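Local coordinates for deoxyribose-phosphate aldolase (Toxoplasma gondii, PDB 4EIV), which is an aldolase-family protein built on a closed barrel of eight parallel strands wrapped in helices, and pairs with a second copy of itself, at residues 67-70 and 71-75; 161-164 and 165-169; 202-205 and 206-209; 251-254 and 255-259; 272-275 and 276-279. All coordinates share one frame; numbering follows the deposited sequence.

Contact 1 of 5, residues 67-70 and 71-75; sequences VRFI and RQELV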
loop_
_atom_site.group_PDB
_atom_site.type_symbol
_atom_site.label_atom_id
_atom_site.label_comp_id
_atom_site.label_asym_id
_atom_site.label_seq_id
_atom_site.Cartn_x
_atom_site.Cartn_y
_atom_site.Cartn_z
ATOM N N VAL A 67 26.055 -9.431 11.622
ATOM C CA VAL A 67 25.729 -9.378 10.191
ATOM C C VAL A 67 26.224 -10.640 9.467
ATOM O O VAL A 67 25.452 -11.321 8.785
ATOM C CB VAL A 67 26.278 -8.090 9.506
ATOM C CG1 VAL A 67 26.020 -8.088 8.006
ATOM C CG2 VAL A 67 25.671 -6.826 10.157
ATOM N N ARG A 68 27.512 -10.958 9.620
ATOM C CA ARG A 68 28.083 -12.136 8.968
ATOM C C ARG A 68 27.416 -13.418 9.442
ATOM O O ARG A 68 27.196 -14.331 8.636
ATOM C CB ARG A 68 29.596 -12.216 9.183
ATOM C CG ARG A 68 30.248 -13.435 8.532
ATOM C CD ARG A 68 31.750 -13.325 8.562
ATOM N NE ARG A 68 32.170 -12.176 7.777
ATOM C CZ ARG A 68 32.464 -12.202 6.475
ATOM N NH1 ARG A 68 32.405 -13.334 5.791
ATOM N NH2 ARG A 68 32.821 -11.077 5.857
ATOM N N PHE A 69 27.110 -13.499 10.734
ATOM C CA PHE A 69 26.413 -14.662 11.273
ATOM C C PHE A 69 25.129 -14.932 10.506
ATOM O O PHE A 69 24.898 -16.050 10.043
ATOM C CB PHE A 69 26.091 -14.507 12.759
ATOM C CG PHE A 69 25.154 -15.562 13.276
ATOM C CD1 PHE A 69 25.568 -16.888 13.385
ATOM C CD2 PHE A 69 23.847 -15.244 13.620
ATOM C CE1 PHE A 69 24.698 -17.859 13.851
ATOM C CE2 PHE A 69 22.980 -16.205 14.087
ATOM C CZ PHE A 69 23.400 -17.514 14.203
ATOM N N ILE A 70 24.312 -13.903 10.347
ATOM C CA ILE A 70 23.049 -14.062 9.630
ATOM C C ILE A 70 23.247 -14.423 8.147
ATOM O O ILE A 70 22.625 -15.370 7.630
ATOM C CB ILE A 70 22.196 -12.776 9.723
ATOM C CG1 ILE A 70 21.748 -12.544 11.165
ATOM C CG2 ILE A 70 20.987 -12.901 8.776
ATOM C CD1 ILE A 70 21.178 -11.141 11.409
ATOM N N ARG A 71 24.137 -13.686 7.480
ATOM C CA ARG A 71 24.352 -13.811 6.043
ATOM C C ARG A 71 25.168 -15.002 5.544
ATOM O O ARG A 71 24.995 -15.435 4.399
ATOM C CB ARG A 71 24.946 -12.516 5.490
ATOM C CG ARG A 71 23.915 -11.404 5.372
ATOM C CD ARG A 71 22.989 -11.707 4.197
ATOM N NE ARG A 71 21.939 -10.720 3.979
ATOM C CZ ARG A 71 20.632 -10.884 4.220
ATOM N NH1 ARG A 71 20.124 -12.020 4.705
ATOM N NH2 ARG A 71 19.810 -9.885 3.943
ATOM N N GLN A 72 26.120 -15.480 6.338
ATOM C CA GLN A 72 26.975 -16.593 5.905
ATOM C C GLN A 72 26.729 -17.913 6.599
ATOM O O GLN A 72 26.984 -18.967 6.017
ATOM C CB GLN A 72 28.449 -16.263 6.123
ATOM C CG GLN A 72 29.119 -15.497 5.015
ATOM C CD GLN A 72 30.626 -15.621 5.106
ATOM O OE1 GLN A 72 31.182 -15.805 6.197
ATOM N NE2 GLN A 72 31.302 -15.525 3.966
ATOM N N GLU A 73 26.285 -17.854 7.863
ATOM C CA GLU A 73 26.112 -19.049 8.716
ATOM C C GLU A 73 24.670 -19.475 9.009
ATOM O O GLU A 73 24.295 -20.598 8.683
ATOM C CB GLU A 73 26.862 -18.871 10.044
ATOM C CG GLU A 73 26.806 -20.111 10.942
ATOM C CD GLU A 73 27.674 -20.002 12.185
ATOM O OE1 GLU A 73 28.560 -19.120 12.235
ATOM O OE2 GLU A 73 27.477 -20.814 13.114
ATOM N N LEU A 74 23.864 -18.606 9.625
ATOM C CA LEU A 74 22.459 -18.930 9.916
ATOM C C LEU A 74 21.694 -19.454 8.701
ATOM O O LEU A 74 20.879 -20.375 8.823
ATOM C CB LEU A 74 21.747 -17.695 10.464
ATOM C CG LEU A 74 20.279 -17.867 10.874
ATOM C CD1 LEU A 74 20.089 -18.984 11.887
ATOM C CD2 LEU A 74 19.756 -16.536 11.423
ATOM N N VAL A 75 21.991 -18.880 7.538
ATOM C CA VAL A 75 21.344 -19.244 6.276
ATOM C C VAL A 75 21.515 -20.744 5.925
ATOM O O VAL A 75 20.682 -21.319 5.212
ATOM C CB VAL A 75 21.833 -18.304 5.127
ATOM C CG1 VAL A 75 23.293 -18.570 4.803
ATOM C CG2 VAL A 75 20.959 -18.445 3.879
HETATM O O HOH W 1 21.124 -14.638 5.073
#
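Across the joint between 67-70 and 71-75 the helix begins with ordinary i to i+4 bonds, R71 N to V67 O and Q72 N to R68 O, and then widens, because F69 O accepts both L74 N (2.8 Å, an i to i+5 bond of the pi type) and E73 N (3.2 Å). The first of these donors comes in almost in line with the carbonyl, whereas E73 N sits about 40° above its plane, so a single oxygen serves two turns of different width. With CG anti to the backbone N and beside the carbonyl carbon (chi1 169°), the end of the F69 side chain comes near the following turn, where L74 CB stands over one face, 4.3 Å from the ring centroid, in a CH-pi contact. E73 OE1 lies at the edge of that ring, 3.9 Å from F69 CD1. The helix, 67-74, is the crossover of a beta-alpha-beta unit between strands 59-62 and 85-90 of the TIM barrel; I70 packs on both strands and V67 on 85-90, while F69, I70 and L74 also meet helix 41-52. On the outer side R68 and Q72 run alongside each other, and R68 NH1 makes a weak bond of 2.8 Å to Q72 OE1, which lies in the guanidinium plane although the amide is turned 85° from it. The stronger tie of R68 is its salt bridge to D112. R71 turns elsewhere, to D115 and the carbonyls of I84 and V81, and a water accepting from its NH1 at 2.8 Å donates to I70 O.

Contact 2 of 5, residues 161-164 and 165-169; sequences ELQG and GDIIS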
loop_
_atom_site.group_PDB
_atom_site.type_symbol
_atom_site.label_atom_id
_atom_site.label_comp_id
_atom_site.label_asym_id
_atom_site.label_seq_id
_atom_site.Cartn_x
_atom_site.Cartn_y
_atom_site.Cartn_z
ATOM N N GLU A 161 16.222 9.384 25.523
ATOM C CA GLU A 161 16.006 10.474 26.475
ATOM C C GLU A 161 15.115 11.548 25.864
ATOM O O GLU A 161 15.272 11.913 24.686
ATOM C CB GLU A 161 17.308 11.091 26.955
ATOM C CG GLU A 161 18.076 10.227 27.941
ATOM C CD GLU A 161 19.027 11.037 28.827
ATOM O OE1 GLU A 161 19.024 12.296 28.760
ATOM O OE2 GLU A 161 19.774 10.405 29.603
ATOM N N LEU A 162 14.192 12.051 26.684
ATOM C CA LEU A 162 13.235 13.078 26.262
ATOM C C LEU A 162 13.911 14.437 26.010
ATOM O O LEU A 162 14.524 15.008 26.922
ATOM C CB LEU A 162 12.123 13.249 27.321
ATOM C CG LEU A 162 11.152 12.091 27.672
ATOM C CD1 LEU A 162 10.305 12.371 28.927
ATOM C CD2 LEU A 162 10.241 11.745 26.500
ATOM N N GLN A 163 13.799 14.927 24.777
ATOM C CA GLN A 163 14.341 16.225 24.383
ATOM C C GLN A 163 13.227 17.106 23.818
ATOM O O GLN A 163 12.227 16.605 23.277
ATOM C CB GLN A 163 15.473 16.047 23.368
ATOM C CG GLN A 163 16.721 15.403 23.968
ATOM C CD GLN A 163 17.810 15.146 22.926
ATOM O OE1 GLN A 163 17.643 14.327 22.015
ATOM N NE2 GLN A 163 18.946 15.822 23.079
ATOM N N GLY A 164 13.406 18.421 23.943
ATOM C CA GLY A 164 12.414 19.389 23.484
ATOM C C GLY A 164 12.155 19.336 21.984
ATOM O O GLY A 164 12.987 18.848 21.191
ATOM N N GLY A 165 11.003 19.874 21.601
ATOM C CA GLY A 165 10.568 19.878 20.222
ATOM C C GLY A 165 11.513 20.619 19.308
ATOM O O GLY A 165 11.752 20.170 18.196
ATOM N N ASP A 166 12.050 21.752 19.759
ATOM C CA ASP A 166 12.994 22.499 18.928
ATOM C C ASP A 166 14.187 21.611 18.578
ATOM O O ASP A 166 14.666 21.661 17.445
ATOM C CB ASP A 166 13.476 23.775 19.631
ATOM C CG ASP A 166 14.472 24.587 18.786
ATOM O OD1 ASP A 166 14.105 25.033 17.672
ATOM O OD2 ASP A 166 15.613 24.826 19.266
ATOM N N ILE A 167 14.657 20.819 19.548
ATOM C CA ILE A 167 15.801 19.911 19.349
ATOM C C ILE A 167 15.485 18.804 18.367
ATOM O O ILE A 167 16.251 18.557 17.458
ATOM C CB ILE A 167 16.310 19.305 20.676
ATOM C CG1 ILE A 167 17.046 20.375 21.481
ATOM C CG2 ILE A 167 17.226 18.101 20.459
ATOM C CD1 ILE A 167 17.542 19.894 22.825
ATOM N N ILE A 168 14.345 18.149 18.533
ATOM C CA ILE A 168 13.945 17.064 17.642
ATOM C C ILE A 168 13.859 17.598 16.221
ATOM O O ILE A 168 14.378 16.998 15.270
ATOM C CB ILE A 168 12.571 16.496 18.050
ATOM C CG1 ILE A 168 12.640 15.931 19.478
ATOM C CG2 ILE A 168 12.117 15.437 17.047
ATOM C CD1 ILE A 168 11.289 15.589 20.082
ATOM N N SER A 169 13.199 18.742 16.066
ATOM C CA SER A 169 13.049 19.321 14.745
ATOM C C SER A 169 14.394 19.659 14.141
ATOM O O SER A 169 14.642 19.369 12.967
ATOM C CB SER A 169 12.167 20.570 14.805
ATOM O OG SER A 169 10.863 20.245 15.260
#
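Q163 and I167 meet through van der Waals contact, the glutamine chain crossing the isoleucine at about a right angle. The branch that touches is I167 CG2, which lies 3.9 Å from Q163 NE2 and within a similar range of CD, so a methyl group rests against the amide end of the glutamine. I167 CG2 reaches this place because it is anti to its own backbone N, while CG1 (chi1 -73°) takes the direction anti to the carbonyl carbon. A second apolar group, I168 CD1, comes to 3.5 Å from Q163 O, and I168 CG1 lies 3.4 Å from G164 O; aliphatic carbons thus line the carbonyls at the start of the helix.

Backbone hydrogen bonding is represented across the junction by I168 N to G164 O, 3.1 Å long with an N-H...O angle of 163°. One residue on, S169 N repeats the pattern to G165 O.

The polar side-chain ends look outside the two segments. Q163 NE2 donates to N127 OD1 and to the carbonyl of W123, which in this conformer would hold the turn of the amide that I167 leans on, and D166 OD1 pairs with R170 a turn further along.

Together these features make a helix N-terminus with glycine at the N-cap: G164 closes the loop after strand 152-156 and opens helix 165-178, one of the outer helices of the TIM barrel.

Contact 3 of 5, residues 202-205 and 206-209; sequences ISIA and LREY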
loop_
_atom_site.group_PDB
_atom_site.type_symbol
_atom_site.label_atom_id
_atom_site.label_comp_id
_atom_site.label_asym_id
_atom_site.label_seq_id
_atom_site.Cartn_x
_atom_site.Cartn_y
_atom_site.Cartn_z
ATOM N N ILE A 202 8.672 15.215 13.165
ATOM C CA ILE A 202 9.474 14.642 12.110
ATOM C C ILE A 202 8.771 14.790 10.749
ATOM O O ILE A 202 9.405 15.102 9.736
ATOM C CB ILE A 202 9.830 13.177 12.444
ATOM C CG1 ILE A 202 10.802 13.176 13.627
ATOM C CG2 ILE A 202 10.475 12.488 11.238
ATOM C CD1 ILE A 202 11.049 11.809 14.256
ATOM N N SER A 203 7.465 14.556 10.724
ATOM C CA SER A 203 6.680 14.697 9.508
ATOM C C SER A 203 6.724 16.108 8.964
ATOM O O SER A 203 6.885 16.292 7.762
ATOM C CB SER A 203 5.236 14.275 9.757
ATOM O OG SER A 203 5.153 12.887 10.053
ATOM N N ILE A 204 6.622 17.103 9.842
ATOM C CA ILE A 204 6.706 18.501 9.405
ATOM C C ILE A 204 8.081 18.780 8.806
ATOM O O ILE A 204 8.213 19.400 7.742
ATOM C CB ILE A 204 6.486 19.461 10.569
ATOM C CG1 ILE A 204 5.036 19.381 11.036
ATOM C CG2 ILE A 204 6.815 20.903 10.164
ATOM C CD1 ILE A 204 4.817 20.101 12.353
ATOM N N ALA A 205 9.128 18.330 9.493
ATOM C CA ALA A 205 10.485 18.545 9.013
ATOM C C ALA A 205 10.696 17.967 7.624
ATOM O O ALA A 205 11.276 18.608 6.733
ATOM C CB ALA A 205 11.502 17.957 9.990
ATOM N N LEU A 206 10.236 16.742 7.424
ATOM C CA LEU A 206 10.386 16.108 6.128
ATOM C C LEU A 206 9.566 16.819 5.046
ATOM O O LEU A 206 10.055 17.018 3.936
ATOM C CB LEU A 206 10.009 14.646 6.221
ATOM C CG LEU A 206 10.143 13.855 4.936
ATOM C CD1 LEU A 206 11.513 14.016 4.303
ATOM C CD2 LEU A 206 9.835 12.414 5.235
ATOM N N ARG A 207 8.336 17.218 5.369
ATOM C CA ARG A 207 7.465 17.925 4.421
ATOM C C ARG A 207 8.141 19.203 3.950
ATOM O O ARG A 207 8.208 19.479 2.753
ATOM C CB ARG A 207 6.118 18.257 5.084
ATOM C CG ARG A 207 5.101 18.928 4.143
ATOM C CD ARG A 207 3.701 19.069 4.761
ATOM N NE ARG A 207 3.280 17.811 5.392
ATOM C CZ ARG A 207 3.164 17.583 6.706
ATOM N NH1 ARG A 207 3.344 18.544 7.610
ATOM N NH2 ARG A 207 2.813 16.371 7.131
ATOM N N GLU A 208 8.669 19.971 4.895
ATOM C CA GLU A 208 9.319 21.232 4.576
ATOM C C GLU A 208 10.616 21.046 3.831
ATOM O O GLU A 208 10.949 21.842 2.969
ATOM C CB GLU A 208 9.535 22.051 5.837
ATOM C CG GLU A 208 8.224 22.480 6.434
ATOM C CD GLU A 208 8.369 23.246 7.723
ATOM O OE1 GLU A 208 7.334 23.760 8.188
ATOM O OE2 GLU A 208 9.493 23.332 8.266
ATOM N N TYR A 209 11.353 19.994 4.159
ATOM C CA TYR A 209 12.600 19.712 3.470
ATOM C C TYR A 209 12.335 19.390 1.994
ATOM O O TYR A 209 13.083 19.837 1.092
ATOM C CB TYR A 209 13.317 18.554 4.158
ATOM C CG TYR A 209 14.659 18.296 3.552
ATOM C CD1 TYR A 209 15.739 19.115 3.854
ATOM C CD2 TYR A 209 14.853 17.253 2.656
ATOM C CE1 TYR A 209 16.979 18.893 3.293
ATOM C CE2 TYR A 209 16.083 17.022 2.090
ATOM C CZ TYR A 209 17.148 17.846 2.412
ATOM O OH TYR A 209 18.374 17.634 1.851
#
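I204 and E208, one turn apart on helix 196-210 in the outer layer of the TIM barrel, lie side by side and point the same way. The glutamate carboxylate reaches back to the isoleucine branch, OE1 coming to 3.5 Å from I204 CG2, and the chain stays extended beyond CG to do so. E208 CG also rests 3.3 Å from I204 O, the carbonyl that accepts E208 N in the regular helical bond (2.9 Å).

R207 approaches the same isoleucine obliquely. Its chain leaves with CG anti to the backbone N and then bends at chi3 (-47°), which folds the guanidinium back over its own helix; NH1 comes to 3.9 Å from I204 CG1. S203 O stands about 4.0 Å above the guanidinium plane of R207, over its face and not at its N-H edge, so this is packing; the same oxygen accepts R207 N.

Farther out, neighbouring elements set the positions of these groups. S203 OG bonds to V199 O and to N257 ND2 of helix 243-257, and R207 NH2 makes a weak hydrogen bond to N257 OD1, so the two ends of one asparagine amide are shared between serine and arginine. A205 packs on A172, and Y209 on L176, of helix 165-178, while the tyrosine hydroxyl bonds to R230. Where the ring of Y209 leaves the helix, its CB passes 3.3 Å from A205 O, the oxygen that accepts Y209 N.

Contact 4 of 5, residues 251-254 and 255-259; sequences MQMI and FENGP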
loop_
_atom_site.group_PDB
_atom_site.type_symbol
_atom_site.label_atom_id
_atom_site.label_comp_id
_atom_site.label_asym_id
_atom_site.label_seq_id
_atom_site.Cartn_x
_atom_site.Cartn_y
_atom_site.Cartn_z
ATOM N N MET A 251 -2.793 5.403 11.334
ATOM C CA MET A 251 -3.784 6.451 11.123
ATOM C C MET A 251 -3.166 7.834 11.133
ATOM O O MET A 251 -3.530 8.689 10.309
ATOM C CB MET A 251 -4.896 6.359 12.166
ATOM C CG MET A 251 -5.722 5.098 12.031
ATOM S SD MET A 251 -6.580 4.933 10.447
ATOM C CE MET A 251 -8.003 6.009 10.680
ATOM N N GLN A 252 -2.230 8.071 12.055
ATOM C CA GLN A 252 -1.516 9.344 12.089
ATOM C C GLN A 252 -0.766 9.593 10.775
ATOM O O GLN A 252 -0.836 10.681 10.222
ATOM C CB GLN A 252 -0.526 9.388 13.259
ATOM C CG GLN A 252 0.248 10.691 13.331
ATOM C CD GLN A 252 1.181 10.814 14.519
ATOM O OE1 GLN A 252 1.475 9.840 15.202
ATOM N NE2 GLN A 252 1.648 12.035 14.775
ATOM N N MET A 253 -0.072 8.572 10.281
ATOM C CA MET A 253 0.657 8.710 9.028
ATOM C C MET A 253 -0.284 9.035 7.860
ATOM O O MET A 253 0.009 9.911 7.061
ATOM C CB MET A 253 1.405 7.427 8.707
ATOM C CG MET A 253 2.654 7.216 9.507
ATOM S SD MET A 253 3.987 8.368 9.051
ATOM C CE MET A 253 4.432 7.952 7.411
ATOM N N ILE A 254 -1.412 8.323 7.751
ATOM C CA ILE A 254 -2.344 8.608 6.641
ATOM C C ILE A 254 -2.879 10.036 6.712
ATOM O O ILE A 254 -2.896 10.770 5.713
ATOM C CB ILE A 254 -3.517 7.633 6.597
ATOM C CG1 ILE A 254 -3.026 6.221 6.299
ATOM C CG2 ILE A 254 -4.561 8.090 5.571
ATOM C CD1 ILE A 254 -4.060 5.135 6.566
ATOM N N PHE A 255 -3.291 10.449 7.911
ATOM C CA PHE A 255 -3.876 11.770 8.093
ATOM C C PHE A 255 -2.857 12.877 7.818
ATOM O O PHE A 255 -3.163 13.840 7.121
ATOM C CB PHE A 255 -4.476 11.901 9.499
ATOM C CG PHE A 255 -5.261 13.161 9.698
ATOM C CD1 PHE A 255 -6.511 13.307 9.115
ATOM C CD2 PHE A 255 -4.743 14.209 10.445
ATOM C CE1 PHE A 255 -7.244 14.475 9.285
ATOM C CE2 PHE A 255 -5.474 15.392 10.621
ATOM C CZ PHE A 255 -6.722 15.514 10.038
ATOM N N GLU A 256 -1.655 12.750 8.379
ATOM C CA GLU A 256 -0.659 13.810 8.230
ATOM C C GLU A 256 0.129 13.766 6.932
ATOM O O GLU A 256 0.421 14.811 6.368
ATOM C CB GLU A 256 0.329 13.808 9.389
ATOM C CG GLU A 256 -0.328 13.975 10.750
ATOM C CD GLU A 256 0.671 14.381 11.816
ATOM O OE1 GLU A 256 1.665 15.053 11.462
ATOM O OE2 GLU A 256 0.442 14.064 13.002
ATOM N N ASN A 257 0.463 12.564 6.474
ATOM C CA ASN A 257 1.335 12.401 5.308
ATOM C C ASN A 257 0.693 11.792 4.081
ATOM O O ASN A 257 1.346 11.690 3.049
ATOM C CB ASN A 257 2.545 11.579 5.751
ATOM C CG ASN A 257 3.316 12.270 6.859
ATOM O OD1 ASN A 257 3.571 13.481 6.760
ATOM N ND2 ASN A 257 3.676 11.530 7.920
ATOM N N GLY A 258 -0.569 11.401 4.184
ATOM C CA GLY A 258 -1.304 10.856 3.055
ATOM C C GLY A 258 -1.273 9.343 2.958
ATOM O O GLY A 258 -0.342 8.694 3.439
ATOM N N PRO A 259 -2.277 8.754 2.285
ATOM C CA PRO A 259 -2.301 7.309 2.140
ATOM C C PRO A 259 -1.089 6.731 1.429
ATOM O O PRO A 259 -0.659 5.609 1.736
ATOM C CB PRO A 259 -3.607 7.052 1.359
ATOM C CG PRO A 259 -3.983 8.349 0.781
ATOM C CD PRO A 259 -3.454 9.396 1.681
#
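The C-terminus of helix 243-257, which links strands 233-237 and 267-271 as the crossover of a beta-alpha-beta unit, is the setting in which Q252 meets E256 and M253 meets N257. Q252 NE2 donates to E256 OE2 over 3.0 Å in a nearly straight bond (166°). The oxygen lies in the amide plane of the glutamine, but it is approached from above the carboxylate, about 46° out of that group's plane. With CG anti to the backbone N, the extended Q252 chain projects from the helix and crosses that of E256 obliquely. NE2 also donates to M196 O, so both amide hydrogens probably have acceptors.

M253 is folded, bent at chi2 (-70°) and again at chi3, which leaves its sulfur facing the next turn; N257 ND2 makes a weak bond to SD at 3.4 Å. The firmer partner of that nitrogen is S203 OG of helix 196-210. Beyond N257 the helix ends at G258, whose phi is positive; G258 N still reaches I254 O at 2.9 Å, but from well above the carbonyl plane. P259 CD then packs 4.3 Å from I254 CG2, and I254, F255 and P259 also touch the second subunit.

Chemically, the Q252 and N257 amides each divide their N-H groups between this helix and helix 196-210, which suggests that both helices together limit the rotation of the two amides, the N257 share within its own helix being the weak bond to sulfur.

Contact 5 of 5, residues 272-275 and 276-279; sequences GFNL and LKEL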
loop_
_atom_site.group_PDB
_atom_site.type_symbol
_atom_site.label_atom_id
_atom_site.label_comp_id
_atom_site.label_asym_id
_atom_site.label_seq_id
_atom_site.Cartn_x
_atom_site.Cartn_y
_atom_site.Cartn_z
ATOM N N GLY A 272 9.959 -4.668 18.829
ATOM C CA GLY A 272 10.544 -5.832 19.464
ATOM C C GLY A 272 10.005 -7.164 19.007
ATOM O O GLY A 272 9.021 -7.252 18.266
ATOM N N PHE A 273 10.663 -8.199 19.495
ATOM C CA PHE A 273 10.329 -9.579 19.188
ATOM C C PHE A 273 8.927 -9.949 19.639
ATOM O O PHE A 273 8.210 -10.625 18.905
ATOM C CB PHE A 273 11.411 -10.474 19.822
ATOM C CG PHE A 273 11.346 -11.930 19.444
ATOM C CD1 PHE A 273 10.921 -12.352 18.188
ATOM C CD2 PHE A 273 11.853 -12.877 20.320
ATOM C CE1 PHE A 273 10.911 -13.700 17.860
ATOM C CE2 PHE A 273 11.851 -14.219 19.992
ATOM C CZ PHE A 273 11.380 -14.627 18.750
ATOM N N ASN A 274 8.531 -9.539 20.846
ATOM C CA ASN A 274 7.180 -9.838 21.319
ATOM C C ASN A 274 6.107 -9.209 20.411
ATOM O O ASN A 274 5.109 -9.866 20.092
ATOM C CB ASN A 274 6.997 -9.450 22.785
ATOM C CG ASN A 274 7.793 -10.342 23.729
ATOM O OD1 ASN A 274 8.061 -11.511 23.428
ATOM N ND2 ASN A 274 8.151 -9.800 24.888
ATOM N N LEU A 275 6.351 -7.985 19.934
ATOM C CA LEU A 275 5.397 -7.354 19.007
ATOM C C LEU A 275 5.342 -8.139 17.695
ATOM O O LEU A 275 4.267 -8.381 17.154
ATOM C CB LEU A 275 5.712 -5.873 18.787
ATOM C CG LEU A 275 4.874 -5.101 17.752
ATOM C CD1 LEU A 275 3.374 -5.172 18.078
ATOM C CD2 LEU A 275 5.321 -3.656 17.748
ATOM N N LEU A 276 6.502 -8.509 17.162
ATOM C CA LEU A 276 6.549 -9.323 15.950
ATOM C C LEU A 276 5.714 -10.590 16.101
ATOM O O LEU A 276 4.919 -10.938 15.219
ATOM C CB LEU A 276 7.997 -9.676 15.588
ATOM C CG LEU A 276 8.166 -10.658 14.430
ATOM C CD1 LEU A 276 7.447 -10.141 13.164
ATOM C CD2 LEU A 276 9.637 -10.956 14.191
ATOM N N LYS A 277 5.874 -11.283 17.227
ATOM C CA LYS A 277 5.101 -12.489 17.466
ATOM C C LYS A 277 3.594 -12.204 17.583
ATOM O O LYS A 277 2.803 -12.972 17.075
ATOM C CB LYS A 277 5.637 -13.254 18.678
ATOM C CG LYS A 277 7.025 -13.896 18.400
ATOM C CD LYS A 277 7.605 -14.701 19.563
ATOM C CE LYS A 277 8.119 -13.805 20.678
ATOM N NZ LYS A 277 8.767 -14.606 21.749
ATOM N N GLU A 278 3.217 -11.084 18.197
ATOM C CA GLU A 278 1.809 -10.704 18.281
ATOM C C GLU A 278 1.241 -10.503 16.873
ATOM O O GLU A 278 0.154 -10.977 16.545
ATOM C CB GLU A 278 1.621 -9.415 19.093
ATOM C CG GLU A 278 0.129 -9.047 19.253
ATOM C CD GLU A 278 -0.135 -7.731 19.968
ATOM O OE1 GLU A 278 0.800 -6.951 20.214
ATOM O OE2 GLU A 278 -1.309 -7.501 20.318
ATOM N N LEU A 279 2.008 -9.836 16.023
ATOM C CA LEU A 279 1.553 -9.565 14.665
ATOM C C LEU A 279 1.388 -10.862 13.887
ATOM O O LEU A 279 0.354 -11.085 13.246
ATOM C CB LEU A 279 2.542 -8.666 13.927
ATOM C CG LEU A 279 2.746 -7.251 14.477
ATOM C CD1 LEU A 279 3.833 -6.534 13.678
ATOM C CD2 LEU A 279 1.457 -6.445 14.471
HETATM O O HOH W 2 10.073 -13.233 23.717
#
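G272 takes the N-cap place of helix 273-284, the helix after the last strand of the TIM barrel, and its carbonyl accepts L276 N at 3.0 Å to begin the regular bonding. F273 comes next and carries the chief side-chain contact. K277 passes obliquely across one face of its ring, with CE almost over the centre, 3.7 Å from the ring centroid and 4° off the normal, a CH-pi contact. NZ follows over the same face at 4.0 Å from the centroid as a cation-pi partner, the bend at chi3 (-74°) keeping the end of the lysine against the ring. At the edge of the ring L276 CD2 lies 4.4 Å from F273 CD1, and V47 and I50 of helix 41-52 pack against the phenylalanine as well.

N274 runs beside K277 and points the same way. Its OD1 stands 3.6 Å from the lysine CE, and a water joins the two polar ends, donating to OD1 and accepting from NZ, so the ammonium has both an aromatic face and a water close to it.

L275 is buried and packs on F30 of the first barrel strand. Its CD1 is touched by E278, whose OE1 has its hydrogen-bond partner in M243 N, at the start of the preceding helix. One turn on, the same leucine methyl packs against L279, CD1 lying 4.2 Å from L279 CG.

Overall arrangement
The five contacts follow one another along the chain, each on a different outer segment of the same eight-stranded parallel barrel: helix 67-74, the start of helix 165-178, then helices 196-210, 243-257 and 273-284. Contact 1 lies across the chain's centre from contacts 2, 3 and 4, about 37 Å away between centres. Contacts 3 and 4 touch, their centres about 13 Å apart, with S203 and R207 meeting N257; contact 2 comes within about 4 Å of contact 3 at the nearest atoms. Contact 5, on the helix after the last strand, lies about 22 Å from contact 1 between centres. Local helix packing thus recurs around the barrel, and at contact 4 it also meets the second subunit.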